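Local coordinates for uncharacterized protein (Cricetid herpesvirus 2, PDB 4ZKQ), which binds chemokines as a viral decoy receptor, probably keeping them from the host receptors that would otherwise respond, at residues F328-K333 and L338-I343. Residues are numbered along the deposited sequence; the frame is centred on the assembly and turned at random.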
loop_
_atom_site.group_PDB
_atom_site.type_symbol
_atom_site.label_atom_id
_atom_site.label_comp_id
_atom_site.label_asym_id
_atom_site.label_seq_id
_atom_site.Cartn_x
_atom_site.Cartn_y
_atom_site.Cartn_z
ATOM N N PHE A 328 4.744 -13.661 -3.138
ATOM C CA PHE A 328 5.277 -14.837 -2.466
ATOM C C PHE A 328 5.755 -14.475 -1.080
ATOM O O PHE A 328 6.403 -13.444 -0.903
ATOM C CB PHE A 328 6.441 -15.440 -3.253
ATOM C CG PHE A 328 6.126 -15.697 -4.680
ATOM C CD1 PHE A 328 6.270 -14.692 -5.621
ATOM C CD2 PHE A 328 5.678 -16.941 -5.089
ATOM C CE1 PHE A 328 5.976 -14.922 -6.943
ATOM C CE2 PHE A 328 5.386 -17.177 -6.410
ATOM C CZ PHE A 328 5.535 -16.164 -7.340
ATOM N N VAL A 329 5.432 -15.316 -0.103
ATOM C CA VAL A 329 6.002 -15.195 1.233
ATOM C C VAL A 329 7.155 -16.179 1.362
ATOM O O VAL A 329 7.004 -17.358 1.052
ATOM C CB VAL A 329 4.973 -15.479 2.346
ATOM C CG1 VAL A 329 5.523 -15.021 3.694
ATOM C CG2 VAL A 329 3.661 -14.794 2.054
ATOM N N ILE A 330 8.300 -15.690 1.824
ATOM C CA ILE A 330 9.499 -16.506 1.919
ATOM C C ILE A 330 10.003 -16.495 3.351
ATOM O O ILE A 330 10.722 -15.578 3.753
ATOM C CB ILE A 330 10.618 -16.011 0.981
ATOM C CG1 ILE A 330 10.064 -15.717 -0.417
ATOM C CG2 ILE A 330 11.737 -17.044 0.925
ATOM C CD1 ILE A 330 11.079 -15.129 -1.371
ATOM N N PRO A 331 9.614 -17.505 4.141
ATOM C CA PRO A 331 10.122 -17.550 5.514
ATOM C C PRO A 331 11.623 -17.803 5.526
ATOM O O PRO A 331 12.144 -18.378 4.565
ATOM C CB PRO A 331 9.351 -18.716 6.137
ATOM C CG PRO A 331 9.042 -19.605 4.995
ATOM C CD PRO A 331 8.821 -18.702 3.810
ATOM N N THR A 332 12.305 -17.366 6.581
ATOM C CA THR A 332 13.750 -17.544 6.696
ATOM C C THR A 332 14.099 -18.464 7.874
ATOM O O THR A 332 15.266 -18.628 8.219
ATOM C CB THR A 332 14.479 -16.188 6.861
ATOM O OG1 THR A 332 14.034 -15.541 8.060
ATOM C CG2 THR A 332 14.217 -15.279 5.652
ATOM N N LYS A 333 13.080 -19.058 8.483
ATOM C CA LYS A 333 13.283 -20.102 9.486
ATOM C C LYS A 333 12.082 -21.038 9.449
ATOM O O LYS A 333 11.059 -20.712 8.846
ATOM C CB LYS A 333 13.474 -19.504 10.882
ATOM C CG LYS A 333 12.209 -18.933 11.519
ATOM C CD LYS A 333 12.489 -18.411 12.923
ATOM C CE LYS A 333 11.209 -18.046 13.670
ATOM N NZ LYS A 333 10.731 -16.663 13.386
ATOM N N LEU A 338 13.224 -20.593 3.314
ATOM C CA LEU A 338 13.781 -20.038 2.082
ATOM C C LEU A 338 13.109 -20.582 0.815
ATOM O O LEU A 338 13.602 -20.377 -0.294
ATOM C CB LEU A 338 15.293 -20.276 2.039
ATOM C CG LEU A 338 16.040 -19.657 3.228
ATOM C CD1 LEU A 338 17.530 -19.956 3.158
ATOM C CD2 LEU A 338 15.813 -18.150 3.308
ATOM N N VAL A 339 11.961 -21.235 0.984
ATOM C CA VAL A 339 11.163 -21.706 -0.146
ATOM C C VAL A 339 9.939 -20.800 -0.308
ATOM O O VAL A 339 9.107 -20.740 0.596
ATOM C CB VAL A 339 10.696 -23.161 0.043
ATOM C CG1 VAL A 339 9.819 -23.598 -1.128
ATOM C CG2 VAL A 339 11.892 -24.090 0.194
ATOM N N PRO A 340 9.826 -20.091 -1.450
ATOM C CA PRO A 340 8.691 -19.177 -1.636
ATOM C C PRO A 340 7.330 -19.859 -1.588
ATOM O O PRO A 340 7.134 -20.916 -2.190
ATOM C CB PRO A 340 8.941 -18.580 -3.030
ATOM C CG PRO A 340 10.393 -18.704 -3.245
ATOM C CD PRO A 340 10.780 -19.996 -2.571
ATOM N N ARG A 341 6.413 -19.247 -0.842
ATOM C CA ARG A 341 5.016 -19.660 -0.797
ATOM C C ARG A 341 4.180 -18.688 -1.613
ATOM O O ARG A 341 4.075 -17.520 -1.262
ATOM C CB ARG A 341 4.489 -19.683 0.642
ATOM C CG ARG A 341 5.479 -20.136 1.721
ATOM C CD ARG A 341 5.588 -21.627 1.765
ATOM N NE ARG A 341 5.854 -22.112 3.119
ATOM C CZ ARG A 341 7.056 -22.404 3.614
ATOM N NH1 ARG A 341 8.157 -22.252 2.890
ATOM N NH2 ARG A 341 7.155 -22.855 4.854
ATOM N N ARG A 342 3.581 -19.173 -2.690
ATOM C CA ARG A 342 2.706 -18.358 -3.515
ATOM C C ARG A 342 1.460 -17.973 -2.730
ATOM O O ARG A 342 0.885 -18.801 -2.020
ATOM C CB ARG A 342 2.333 -19.124 -4.778
ATOM C CG ARG A 342 1.894 -18.266 -5.944
ATOM C CD ARG A 342 1.583 -19.142 -7.154
ATOM N NE ARG A 342 2.700 -20.025 -7.492
ATOM C CZ ARG A 342 2.651 -20.987 -8.409
ATOM N NH1 ARG A 342 1.536 -21.208 -9.095
ATOM N NH2 ARG A 342 3.723 -21.733 -8.640
ATOM N N ILE A 343 1.043 -16.717 -2.844
ATOM C CA ILE A 343 -0.082 -16.246 -2.049
ATOM C C ILE A 343 -1.413 -16.597 -2.709
ATOM O O ILE A 343 -2.334 -17.084 -2.041
ATOM C CB ILE A 343 0.015 -14.736 -1.788
ATOM C CG1 ILE A 343 1.122 -14.484 -0.763
ATOM C CG2 ILE A 343 -1.310 -14.208 -1.264
ATOM C CD1 ILE A 343 1.342 -13.035 -0.393
#
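Val329 and Arg341 form the hydrogen-bonded pair of a short antiparallel ladder: Val329 N donates to Arg341 O (2.8 Å) and Arg341 N to Val329 O (2.7 Å). Beyond them, Leu338 N reaches Pro331 O at 2.8 Å, so the two arms of this beta hairpin stay joined where regular strand pairing has ended. Among the apolar contacts, Phe328 CB and Ile330 CG1 both meet Pro340 CB, each at 4.0 Å. On the face shared by Phe328 and Arg342, the Phe328 ring runs alongside the Arg342 chain, CE2 lying 3.7 Å from Arg342 CG; ring and guanidinium planes stand 78° apart. Leu352 of strand 350-355 also packs on Phe328. Val329, on the other face with Arg341, touches Ile343 CD1 through CG2. The Arg341 chain, bent at chi2 (-80°) and chi3, folds back along the hairpin and lays one guanidinium face over Pro331 CG, which is 3.5 Å from Arg341 NH1. Arg341 NH1 donates in the guanidinium plane to a lone pair of Val339 O (2.9 Å). It also bonds Arg336 O, and Arg341 NH2 bonds Arg335 O. The buried arginine thus serves as a polar clamp, tying three carbonyls of the connecting loop to the edge of the sheet.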